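Local coordinates for protein probable mannosyltransferase KTR4 (Saccharomyces cerevisiae, PDB 5A07) that is a probable mannosyltransferase of the GT-A clan, modelled here with guanosine-5'-diphosphate and a manganese ion, at residues B[109-114]-B[144-149]; B[117-122]-B[152-157]; B[136-141]-B[160-165]; B[167-172]-B[217-222]. All coordinates share one frame; numbering follows the deposited sequence.

Contact 1: B[109-114]-B[144-149]. With GDP (guanosine-5'-diphosphate), chain F.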
# COMPACT_ATOMS: atom_id res chain seq x y z
N SER B 109 -8.42 -8.86 6.75
CA SER B 109 -8.68 -7.69 7.54
C SER B 109 -8.15 -7.89 8.96
O SER B 109 -8.54 -8.85 9.65
CB SER B 109 -10.18 -7.36 7.68
OG SER B 109 -10.92 -7.41 6.47
N LEU B 110 -7.37 -6.92 9.40
CA LEU B 110 -6.98 -6.77 10.77
C LEU B 110 -7.93 -5.81 11.35
O LEU B 110 -7.95 -4.64 10.94
CB LEU B 110 -5.57 -6.18 10.84
CG LEU B 110 -5.04 -5.85 12.21
CD1 LEU B 110 -4.69 -7.14 12.97
CD2 LEU B 110 -3.82 -4.92 12.19
N VAL B 111 -8.75 -6.27 12.32
CA VAL B 111 -9.78 -5.43 12.88
C VAL B 111 -10.04 -5.77 14.35
O VAL B 111 -9.68 -6.85 14.80
CB VAL B 111 -11.14 -5.62 12.17
CG1 VAL B 111 -11.12 -4.91 10.81
CG2 VAL B 111 -11.46 -7.05 11.89
N ARG B 112 -10.67 -4.80 15.03
CA ARG B 112 -11.06 -4.94 16.40
C ARG B 112 -12.51 -5.41 16.45
O ARG B 112 -13.25 -5.29 15.48
CB ARG B 112 -10.93 -3.62 17.11
CG ARG B 112 -9.50 -3.14 17.32
CD ARG B 112 -9.42 -1.65 17.65
NE ARG B 112 -9.68 -1.03 16.34
CZ ARG B 112 -9.10 0.05 15.84
NH1 ARG B 112 -8.20 0.70 16.55
NH2 ARG B 112 -9.41 0.45 14.60
N ASN B 113 -12.92 -5.99 17.59
CA ASN B 113 -14.34 -6.33 17.78
C ASN B 113 -15.26 -5.15 17.54
O ASN B 113 -16.37 -5.28 16.94
CB ASN B 113 -14.57 -6.98 19.19
CG ASN B 113 -14.05 -8.43 19.22
OD1 ASN B 113 -14.51 -9.29 18.48
ND2 ASN B 113 -13.05 -8.67 20.04
N SER B 114 -14.80 -3.99 17.96
CA SER B 114 -15.54 -2.77 17.85
C SER B 114 -15.65 -2.29 16.40
O SER B 114 -16.41 -1.38 16.18
CB SER B 114 -14.92 -1.65 18.70
OG SER B 114 -13.64 -1.38 18.26
N GLU B 144 -6.76 -9.19 20.10
CA GLU B 144 -7.65 -9.80 21.12
C GLU B 144 -8.41 -10.86 20.42
O GLU B 144 -8.44 -10.86 19.20
CB GLU B 144 -8.64 -8.78 21.60
CG GLU B 144 -8.06 -7.64 22.38
CD GLU B 144 -9.19 -6.71 22.80
OE1 GLU B 144 -10.34 -6.88 22.28
OE2 GLU B 144 -8.96 -5.81 23.65
N GLU B 145 -9.07 -11.73 21.19
CA GLU B 145 -9.90 -12.78 20.63
C GLU B 145 -11.16 -12.16 20.04
O GLU B 145 -11.77 -11.33 20.66
CB GLU B 145 -10.37 -13.80 21.67
CG GLU B 145 -9.34 -14.31 22.68
CD GLU B 145 -8.40 -15.42 22.18
OE1 GLU B 145 -8.71 -16.17 21.21
OE2 GLU B 145 -7.31 -15.53 22.81
N PHE B 146 -11.57 -12.60 18.89
CA PHE B 146 -12.87 -12.19 18.34
C PHE B 146 -14.00 -12.79 19.18
O PHE B 146 -13.95 -13.99 19.50
CB PHE B 146 -13.00 -12.67 16.89
CG PHE B 146 -12.20 -11.84 15.91
CD1 PHE B 146 -12.60 -10.56 15.62
CD2 PHE B 146 -11.09 -12.35 15.28
CE1 PHE B 146 -11.91 -9.77 14.70
CE2 PHE B 146 -10.39 -11.57 14.34
CZ PHE B 146 -10.81 -10.28 14.07
N THR B 147 -15.03 -12.02 19.47
CA THR B 147 -16.19 -12.58 20.14
C THR B 147 -17.05 -13.42 19.20
O THR B 147 -17.06 -13.20 17.96
CB THR B 147 -17.02 -11.47 20.75
OG1 THR B 147 -17.57 -10.65 19.70
CG2 THR B 147 -16.19 -10.61 21.67
N ASP B 148 -17.89 -14.27 19.77
CA ASP B 148 -18.90 -14.93 19.00
C ASP B 148 -19.87 -13.99 18.29
O ASP B 148 -20.33 -14.33 17.21
CB ASP B 148 -19.77 -15.86 19.87
CG ASP B 148 -19.02 -17.13 20.29
OD1 ASP B 148 -17.91 -17.38 19.81
OD2 ASP B 148 -19.54 -17.89 21.09
N GLU B 149 -20.22 -12.86 18.91
CA GLU B 149 -21.10 -11.90 18.22
C GLU B 149 -20.44 -11.22 16.99
O GLU B 149 -21.08 -11.02 15.97
CB GLU B 149 -21.57 -10.81 19.20
CG GLU B 149 -22.59 -11.41 20.19
CD GLU B 149 -23.30 -10.38 21.04
OE1 GLU B 149 -22.67 -9.37 21.37
OE2 GLU B 149 -24.52 -10.58 21.26
PB GDP F . -5.38 4.47 9.45
O1B GDP F . -6.03 5.67 10.01
O2B GDP F . -3.96 4.44 9.32
O3B GDP F . -6.13 3.92 8.29
O3A GDP F . -5.51 3.46 10.71
PA GDP F . -6.62 2.41 11.12
O1A GDP F . -7.13 2.60 12.49
O2A GDP F . -7.68 2.15 10.13
O5' GDP F . -5.74 1.11 11.22
C5' GDP F . -5.26 0.26 10.16
C4' GDP F . -5.87 -1.13 10.19
O4' GDP F . -5.44 -1.77 11.40
C3' GDP F . -7.39 -1.16 10.18
O3' GDP F . -7.83 -2.38 9.52
C2' GDP F . -7.74 -1.16 11.68
O2' GDP F . -8.97 -1.81 11.94
C1' GDP F . -6.62 -1.99 12.20
N9 GDP F . -6.20 -1.65 13.58
C8 GDP F . -5.68 -0.49 14.06
N7 GDP F . -5.38 -0.64 15.41
C5 GDP F . -5.71 -1.92 15.75
C6 GDP F . -5.63 -2.71 16.99
O6 GDP F . -5.14 -2.08 17.99
N1 GDP F . -6.08 -3.98 16.96
C2 GDP F . -6.62 -4.54 15.82
N2 GDP F . -7.06 -5.80 15.87
N3 GDP F . -6.72 -3.85 14.65
C4 GDP F . -6.24 -2.60 14.56
O HOH W 1 -10.85 -6.29 19.70

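Contact 2: B[117-122]-B[152-157]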
# COMPACT_ATOMS: atom_id res chain seq x y z
N GLU B 117 -19.28 -3.07 12.60
CA GLU B 117 -20.20 -2.44 11.63
C GLU B 117 -19.50 -1.85 10.41
O GLU B 117 -19.99 -1.98 9.29
CB GLU B 117 -20.99 -1.35 12.33
CG GLU B 117 -21.93 -1.85 13.33
CD GLU B 117 -22.65 -0.68 14.02
OE1 GLU B 117 -21.98 0.07 14.81
OE2 GLU B 117 -23.88 -0.54 13.72
N ASP B 118 -18.34 -1.30 10.63
CA ASP B 118 -17.55 -0.61 9.59
C ASP B 118 -16.89 -1.61 8.68
O ASP B 118 -16.77 -1.37 7.50
CB ASP B 118 -16.52 0.31 10.27
CG ASP B 118 -17.15 1.61 10.74
OD1 ASP B 118 -18.34 1.86 10.37
OD2 ASP B 118 -16.51 2.37 11.45
N ILE B 119 -16.47 -2.73 9.22
CA ILE B 119 -15.93 -3.78 8.36
C ILE B 119 -16.99 -4.46 7.59
O ILE B 119 -16.78 -4.80 6.40
CB ILE B 119 -14.98 -4.78 9.10
CG1 ILE B 119 -14.06 -5.46 8.09
CG2 ILE B 119 -15.76 -5.82 9.92
CD1 ILE B 119 -13.07 -4.61 7.34
N ILE B 120 -18.18 -4.63 8.16
CA ILE B 120 -19.28 -5.14 7.36
C ILE B 120 -19.57 -4.29 6.11
O ILE B 120 -19.85 -4.81 5.00
CB ILE B 120 -20.54 -5.30 8.26
CG1 ILE B 120 -20.40 -6.60 9.09
CG2 ILE B 120 -21.81 -5.39 7.38
CD1 ILE B 120 -21.51 -6.75 10.13
N SER B 121 -19.57 -2.99 6.31
CA SER B 121 -19.82 -2.01 5.23
C SER B 121 -18.79 -2.24 4.07
O SER B 121 -19.16 -2.41 2.87
CB SER B 121 -19.67 -0.62 5.84
OG SER B 121 -19.89 0.30 4.83
N SER B 122 -17.55 -2.41 4.46
CA SER B 122 -16.47 -2.67 3.49
C SER B 122 -16.67 -3.98 2.79
O SER B 122 -16.53 -4.06 1.57
CB SER B 122 -15.09 -2.65 4.17
OG SER B 122 -14.82 -1.43 4.80
N ASP B 152 -20.53 -14.11 14.36
CA ASP B 152 -21.89 -14.30 13.87
C ASP B 152 -22.33 -13.12 12.98
O ASP B 152 -23.08 -13.32 11.97
CB ASP B 152 -22.88 -14.39 15.07
CG ASP B 152 -22.78 -15.76 15.82
OD1 ASP B 152 -22.36 -16.75 15.19
OD2 ASP B 152 -23.18 -15.79 16.99
N GLY B 153 -21.92 -11.93 13.37
CA GLY B 153 -22.27 -10.72 12.60
C GLY B 153 -21.69 -10.81 11.18
O GLY B 153 -22.36 -10.57 10.18
N ILE B 154 -20.43 -11.17 11.10
CA ILE B 154 -19.78 -11.36 9.81
C ILE B 154 -20.48 -12.40 8.99
O ILE B 154 -20.80 -12.23 7.78
CB ILE B 154 -18.29 -11.76 10.01
CG1 ILE B 154 -17.48 -10.62 10.65
CG2 ILE B 154 -17.68 -12.16 8.68
CD1 ILE B 154 -17.46 -9.30 9.87
N LYS B 155 -20.75 -13.55 9.60
CA LYS B 155 -21.37 -14.60 8.83
C LYS B 155 -22.78 -14.22 8.37
O LYS B 155 -23.21 -14.67 7.31
CB LYS B 155 -21.40 -15.94 9.59
CG LYS B 155 -20.00 -16.53 9.67
CD LYS B 155 -20.00 -17.85 10.43
CE LYS B 155 -19.99 -17.58 11.91
NZ LYS B 155 -19.52 -18.81 12.63
N SER B 156 -23.49 -13.46 9.17
CA SER B 156 -24.88 -13.14 8.80
C SER B 156 -24.95 -12.33 7.50
O SER B 156 -26.00 -12.29 6.85
CB SER B 156 -25.56 -12.39 9.97
OG SER B 156 -25.11 -11.07 10.05
N ILE B 157 -23.83 -11.63 7.13
CA ILE B 157 -23.91 -10.73 5.97
C ILE B 157 -23.24 -11.29 4.73
O ILE B 157 -23.20 -10.62 3.71
CB ILE B 157 -23.48 -9.29 6.35
CG1 ILE B 157 -22.09 -9.26 6.99
CG2 ILE B 157 -24.47 -8.73 7.33
CD1 ILE B 157 -21.00 -9.19 5.97

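Contact 3: B[136-141]-B[160-165]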
# COMPACT_ATOMS: atom_id res chain seq x y z
N TYR B 136 -13.50 -15.69 -3.04
CA TYR B 136 -12.31 -15.85 -2.22
C TYR B 136 -12.72 -15.77 -0.76
O TYR B 136 -13.61 -14.99 -0.34
CB TYR B 136 -11.22 -14.80 -2.60
CG TYR B 136 -10.52 -15.27 -3.90
CD1 TYR B 136 -9.53 -16.25 -3.85
CD2 TYR B 136 -10.88 -14.80 -5.15
CE1 TYR B 136 -8.93 -16.75 -5.00
CE2 TYR B 136 -10.30 -15.31 -6.31
CZ TYR B 136 -9.34 -16.31 -6.22
OH TYR B 136 -8.75 -16.78 -7.33
N PRO B 137 -12.01 -16.48 0.08
CA PRO B 137 -12.28 -16.46 1.51
C PRO B 137 -11.79 -15.24 2.24
O PRO B 137 -10.99 -14.46 1.71
CB PRO B 137 -11.43 -17.64 2.04
CG PRO B 137 -10.34 -17.80 1.04
CD PRO B 137 -10.90 -17.35 -0.29
N TYR B 138 -12.37 -15.01 3.41
CA TYR B 138 -11.94 -13.95 4.30
C TYR B 138 -11.18 -14.47 5.47
O TYR B 138 -11.61 -15.42 6.15
CB TYR B 138 -13.12 -13.16 4.84
CG TYR B 138 -13.88 -12.39 3.78
CD1 TYR B 138 -14.84 -13.05 2.99
CD2 TYR B 138 -13.71 -11.03 3.58
CE1 TYR B 138 -15.56 -12.36 2.00
CE2 TYR B 138 -14.42 -10.35 2.58
CZ TYR B 138 -15.33 -11.02 1.80
OH TYR B 138 -16.03 -10.37 0.80
N THR B 139 -10.11 -13.76 5.79
CA THR B 139 -9.35 -14.01 6.97
C THR B 139 -9.38 -12.78 7.83
O THR B 139 -9.04 -11.66 7.35
CB THR B 139 -7.89 -14.35 6.65
OG1 THR B 139 -7.82 -15.54 5.83
CG2 THR B 139 -7.10 -14.66 7.93
N PHE B 140 -9.77 -12.94 9.11
CA PHE B 140 -9.76 -11.85 10.03
C PHE B 140 -8.74 -12.10 11.17
O PHE B 140 -8.72 -13.20 11.74
CB PHE B 140 -11.12 -11.69 10.69
CG PHE B 140 -12.20 -11.39 9.73
CD1 PHE B 140 -12.85 -12.41 9.06
CD2 PHE B 140 -12.52 -10.09 9.44
CE1 PHE B 140 -13.85 -12.16 8.16
CE2 PHE B 140 -13.53 -9.84 8.52
CZ PHE B 140 -14.19 -10.83 7.89
N LEU B 141 -7.98 -11.08 11.50
CA LEU B 141 -7.00 -11.14 12.57
C LEU B 141 -7.18 -10.06 13.54
O LEU B 141 -7.59 -8.98 13.19
CB LEU B 141 -5.56 -11.06 12.02
CG LEU B 141 -5.13 -12.08 10.98
CD1 LEU B 141 -3.69 -11.86 10.42
CD2 LEU B 141 -5.30 -13.52 11.53
N LYS B 160 -23.82 -18.19 2.56
CA LYS B 160 -23.55 -19.34 3.43
C LYS B 160 -22.30 -20.12 2.99
O LYS B 160 -21.59 -20.69 3.80
CB LYS B 160 -24.84 -20.20 3.43
CG LYS B 160 -24.74 -21.70 3.48
CD LYS B 160 -26.05 -22.33 2.99
CE LYS B 160 -25.90 -23.84 2.96
NZ LYS B 160 -25.80 -24.28 4.37
N ASP B 161 -22.00 -20.15 1.72
CA ASP B 161 -20.80 -20.91 1.27
C ASP B 161 -19.45 -20.12 1.38
O ASP B 161 -18.41 -20.64 1.05
CB ASP B 161 -20.97 -21.38 -0.20
CG ASP B 161 -21.34 -20.23 -1.18
OD1 ASP B 161 -21.89 -19.19 -0.72
OD2 ASP B 161 -21.11 -20.37 -2.40
N ARG B 162 -19.47 -18.86 1.78
CA ARG B 162 -18.25 -18.11 1.84
C ARG B 162 -17.46 -18.59 3.04
O ARG B 162 -17.94 -18.63 4.17
CB ARG B 162 -18.52 -16.62 2.01
CG ARG B 162 -17.29 -15.73 1.84
CD ARG B 162 -16.83 -15.65 0.37
NE ARG B 162 -17.72 -14.90 -0.51
CZ ARG B 162 -18.57 -15.44 -1.40
NH1 ARG B 162 -18.62 -16.76 -1.58
NH2 ARG B 162 -19.42 -14.68 -2.04
N VAL B 163 -16.21 -18.91 2.80
CA VAL B 163 -15.30 -19.32 3.92
C VAL B 163 -14.76 -18.11 4.66
O VAL B 163 -14.29 -17.13 4.00
CB VAL B 163 -14.17 -20.15 3.34
CG1 VAL B 163 -13.11 -20.47 4.40
CG2 VAL B 163 -14.79 -21.39 2.73
N VAL B 164 -14.91 -18.11 6.00
CA VAL B 164 -14.37 -17.13 6.87
C VAL B 164 -13.49 -17.78 7.96
O VAL B 164 -13.89 -18.78 8.51
CB VAL B 164 -15.44 -16.25 7.50
CG1 VAL B 164 -16.23 -15.54 6.39
CG2 VAL B 164 -16.42 -17.10 8.30
N GLU B 165 -12.32 -17.23 8.24
CA GLU B 165 -11.49 -17.72 9.34
C GLU B 165 -11.09 -16.58 10.21
O GLU B 165 -10.89 -15.45 9.74
CB GLU B 165 -10.26 -18.47 8.79
CG GLU B 165 -10.61 -19.74 8.01
CD GLU B 165 -9.41 -20.56 7.50
OE1 GLU B 165 -8.26 -20.03 7.44
OE2 GLU B 165 -9.65 -21.68 7.00
O HOH W 2 -8.63 -18.10 5.59

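Contact 4: B[167-172]-B[217-222]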
# COMPACT_ATOMS: atom_id res chain seq x y z
N GLY B 167 -8.60 -15.37 13.48
CA GLY B 167 -7.40 -15.67 14.23
C GLY B 167 -7.00 -14.61 15.19
O GLY B 167 -7.14 -13.39 14.95
N THR B 168 -6.42 -15.05 16.30
CA THR B 168 -5.83 -14.14 17.22
C THR B 168 -4.31 -14.02 17.04
O THR B 168 -3.69 -14.95 16.74
CB THR B 168 -6.09 -14.62 18.68
OG1 THR B 168 -7.48 -14.91 18.78
CG2 THR B 168 -5.75 -13.53 19.67
N ILE B 169 -3.74 -12.88 17.28
CA ILE B 169 -2.30 -12.72 17.07
C ILE B 169 -1.67 -12.91 18.45
O ILE B 169 -2.07 -12.26 19.39
CB ILE B 169 -1.96 -11.31 16.61
CG1 ILE B 169 -2.68 -11.01 15.27
CG2 ILE B 169 -0.43 -11.14 16.48
CD1 ILE B 169 -2.82 -9.53 15.01
N GLY B 170 -0.71 -13.79 18.52
CA GLY B 170 0.02 -14.04 19.80
C GLY B 170 0.66 -12.80 20.33
O GLY B 170 1.15 -11.98 19.55
N PRO B 171 0.69 -12.61 21.66
CA PRO B 171 1.09 -11.33 22.21
C PRO B 171 2.52 -10.99 21.90
O PRO B 171 2.86 -9.82 21.71
CB PRO B 171 0.91 -11.52 23.73
CG PRO B 171 -0.10 -12.62 23.86
CD PRO B 171 0.15 -13.53 22.70
N ASP B 172 3.35 -11.98 21.80
CA ASP B 172 4.71 -11.75 21.42
C ASP B 172 4.87 -11.28 19.96
O ASP B 172 5.90 -10.77 19.63
CB ASP B 172 5.50 -13.04 21.62
CG ASP B 172 5.74 -13.36 23.14
OD1 ASP B 172 5.56 -12.46 23.98
OD2 ASP B 172 6.13 -14.49 23.45
N TYR B 217 2.16 -11.68 7.62
CA TYR B 217 2.29 -12.80 6.68
C TYR B 217 2.89 -14.07 7.33
O TYR B 217 2.87 -15.12 6.72
CB TYR B 217 3.14 -12.44 5.45
CG TYR B 217 4.43 -11.71 5.77
CD1 TYR B 217 4.45 -10.33 5.96
CD2 TYR B 217 5.65 -12.41 5.83
CE1 TYR B 217 5.63 -9.68 6.28
CE2 TYR B 217 6.84 -11.76 6.10
CZ TYR B 217 6.84 -10.42 6.32
OH TYR B 217 8.00 -9.77 6.58
N HIS B 218 3.35 -13.94 8.55
CA HIS B 218 3.75 -15.10 9.34
C HIS B 218 2.63 -15.66 10.21
O HIS B 218 2.84 -16.60 10.90
CB HIS B 218 4.87 -14.70 10.31
CG HIS B 218 6.14 -14.40 9.62
ND1 HIS B 218 6.73 -15.33 8.79
CD2 HIS B 218 6.93 -13.31 9.62
CE1 HIS B 218 7.80 -14.79 8.25
NE2 HIS B 218 7.97 -13.59 8.77
N HIS B 219 1.45 -15.05 10.22
CA HIS B 219 0.40 -15.62 11.04
C HIS B 219 0.05 -17.00 10.51
O HIS B 219 -0.04 -17.22 9.30
CB HIS B 219 -0.84 -14.74 11.09
CG HIS B 219 -1.83 -15.16 12.14
ND1 HIS B 219 -2.70 -16.19 11.93
CD2 HIS B 219 -2.07 -14.71 13.38
CE1 HIS B 219 -3.44 -16.37 13.00
NE2 HIS B 219 -3.09 -15.47 13.90
N PRO B 220 -0.16 -17.99 11.42
CA PRO B 220 -0.46 -19.32 10.94
C PRO B 220 -1.59 -19.46 9.90
O PRO B 220 -1.51 -20.30 9.02
CB PRO B 220 -0.86 -20.09 12.24
CG PRO B 220 -0.15 -19.40 13.28
CD PRO B 220 -0.08 -17.93 12.89
N LEU B 221 -2.65 -18.64 10.00
CA LEU B 221 -3.76 -18.80 9.07
C LEU B 221 -3.36 -18.41 7.66
O LEU B 221 -4.06 -18.83 6.69
CB LEU B 221 -4.97 -18.02 9.52
CG LEU B 221 -5.66 -18.54 10.76
CD1 LEU B 221 -6.78 -17.57 11.12
CD2 LEU B 221 -6.24 -19.92 10.50
N LEU B 222 -2.29 -17.63 7.54
CA LEU B 222 -1.88 -17.11 6.24
C LEU B 222 -0.80 -17.98 5.58
O LEU B 222 -0.37 -17.71 4.47
CB LEU B 222 -1.40 -15.65 6.41
CG LEU B 222 -2.55 -14.64 6.69
CD1 LEU B 222 -1.96 -13.26 6.59
CD2 LEU B 222 -3.68 -14.71 5.72

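Contact 1: B[109-114]-B[144-149]
The carboxamide of Asn113 reaches across to the backbone of 144-149 and uses both of its ends there. OD1 of Asn113 accepts from Thr147 N at 3.0 Å, the donor tilted 34° from the carbonyl plane, while ND2 of Asn113 gives a nearly straight bond to Glu145 O, which lies in the plane of the amide. Gripped on both atoms, the amide is fixed in its rotation. CG of Asn113 stands beside its own backbone N (chi1 -74°), a placement that carries the amide across to the turn ahead of helix 148-156, whose N-cap is Thr147; OG1 of Thr147 is engaged with Phe150 N. This is the nucleotide side of a GT-A fold, where the end of strand 105-110 runs into the pocket for guanosine-5'-diphosphate. Leu110 O accepts from O3' of the nucleotide at 2.7 Å and also from O2', and Val111 O takes a weak bond from its N2. Arg112 turns away from 144-149 and lays its guanidinium over the base, NH1 of Arg112 lying 3.3 Å from N7 of the nucleotide; NE of Arg112 forms a salt bridge with Asp115. Val111 and Phe146 cross at about a right angle, CG2 of Val111 meeting CE1 of Phe146 at 3.9 Å. Between Asn113 N and Glu144 OE1 a water bridges the segments, 2.7 Å from the OE1 of Glu144.

Contact 2: B[117-122]-B[152-157]
Gly153 O receives the hydroxyl of Ser156 at 2.8 Å from OG, a bond within 152-157, and the same oxygen of Gly153 has CD1 of Ile120 at 3.9 Å. From there on the contact is wholly apolar. Ile120 points toward the facing helix and does most of the touching. With CG1 beside the backbone N (chi1 -78°) and the chain extended beyond it, its CD1 meets the carbonyl oxygen of Gly153. Toward Ile157, CG1 of Ile120 rests 3.8 Å from CG1 of Ile157, and the CG2 branch of Ile120 packs on that same CG1, so both branches lie against one side chain, the two residues crossing at a slant. Ile154 comes past Ile120 in the opposite direction; its CD1 fits between Ile119 and Ile120, 3.9 Å from CG2 of Ile119 and 4.1 Å from CG1 of Ile120. Ile123 and Leu116 continue this greasy seam along helix 116-131, and Ile119 also packs on Val111 and Pro233, close to the bound nucleotide. The axes of the two short helical segments approach to 10.4 Å at an angle of 22°, near enough to parallel for neighbouring helices that each follow a strand of the same sheet. Such side-by-side helices are typical of the Rossmann-like nucleotide-binding half of GT-A enzymes.

Contact 3: B[136-141]-B[160-165]
Tyr138 offers both backbone polar atoms to the neighbouring strand: its N donates to Val163 O at 2.9 Å, and its O accepts from Glu165 N at the same length. One residue pair on, Phe140 N closes on Glu165 O at 2.8 Å. These bonds make the parallel pairing of strands 138-142 and 164-168, the two strands of a beta-alpha-beta unit whose crossover is helix 148-156, within the mixed sheet of the GT-A fold. Tyr138 pairs with Val164 and Thr139 with Glu165, side chains falling on opposite faces in turn. On the face of Tyr138 and Val164, CB of Tyr138 lies 4.2 Å from CG1 of Val164. Just before the strand, CB of Pro137 meets CB of Val163 at 3.9 Å. Arg162 comes in at the edge of the Tyr138 ring, CG of Arg162 in the ring plane and 3.8 Å from CE1 of Tyr138, and its guanidinium is nearly coplanar with the ring (18° apart). A chi1 of -170°, with CG opposite the backbone N, sets this atom at the ring edge; the later bends turn CD of Arg162 to 3.4 Å from Tyr136 O and lead the guanidinium to Glu127. That residue of helix 116-131 takes a salt bridge from NH2 of Arg162 and a hydrogen bond from the hydroxyl of Tyr138, binding two neighbours through one carboxylate. On the other face Thr139 is tied to Thr106 and Glu165 to Lys224. There a water lies 2.7 Å from OG1 of Thr139 and donates a weak bond to OE1 of Glu165.

Contact 4: B[167-172]-B[217-222]
The end of strand 164-168 and the loop running from helix 203-214 toward strand 227-230 meet here, on one flank of the GT-A sheet. His219 bridges them. NE2 of His219 donates to Thr168 O at 2.9 Å with a fairly straight N-H (161°); the oxygen lies in the plane of the ring, but the nitrogen sits well above the carbonyl plane of Thr168. On its other side ND1 of His219 accepts from Leu221 N at 3.1 Å, within the loop. CG of His219 stands anti to that residue's own backbone N (chi1 -168°), sending the ring toward Thr168. One face of the imidazole is covered by CD of Pro220, and CD2 of His219 lies 4.2 Å from CG1 of Ile169. CD1 of Leu221 and the His219 ring both close on CA of Gly167, Leu221 CD1 at 3.7 Å and His219 CE1 at 4.2 Å. Leu141 of the next strand packs on His219 too, and Ile169 continues toward Leu110 and the bound nucleotide. With ND1 accepting and NE2 donating, both ring nitrogens of this buried histidine are satisfied, and the pattern is consistent with a neutral ring protonated at NE2.

How the contacts relate
All four contacts belong to the GT-A part of the chain. Contacts 1 and 2 share helix 148-156, contacts 3 and 4 share strand 164-168, and contacts 1, 3 and 4 reach the same sheet, where strand 138-142 runs between 105-110 and 164-168, parallel to both. Centres are about 11 Å apart for contacts 1 and 2 and for 2 and 3, and about 21 Å for contacts 2 and 4, which do not touch. Along the chain contacts 1, 2 and 3 interleave, while contact 4 opens after each of them has closed. Strands and helices thus form one packed unit, with contact 1 at the nucleotide and contact 2 on the helical layer.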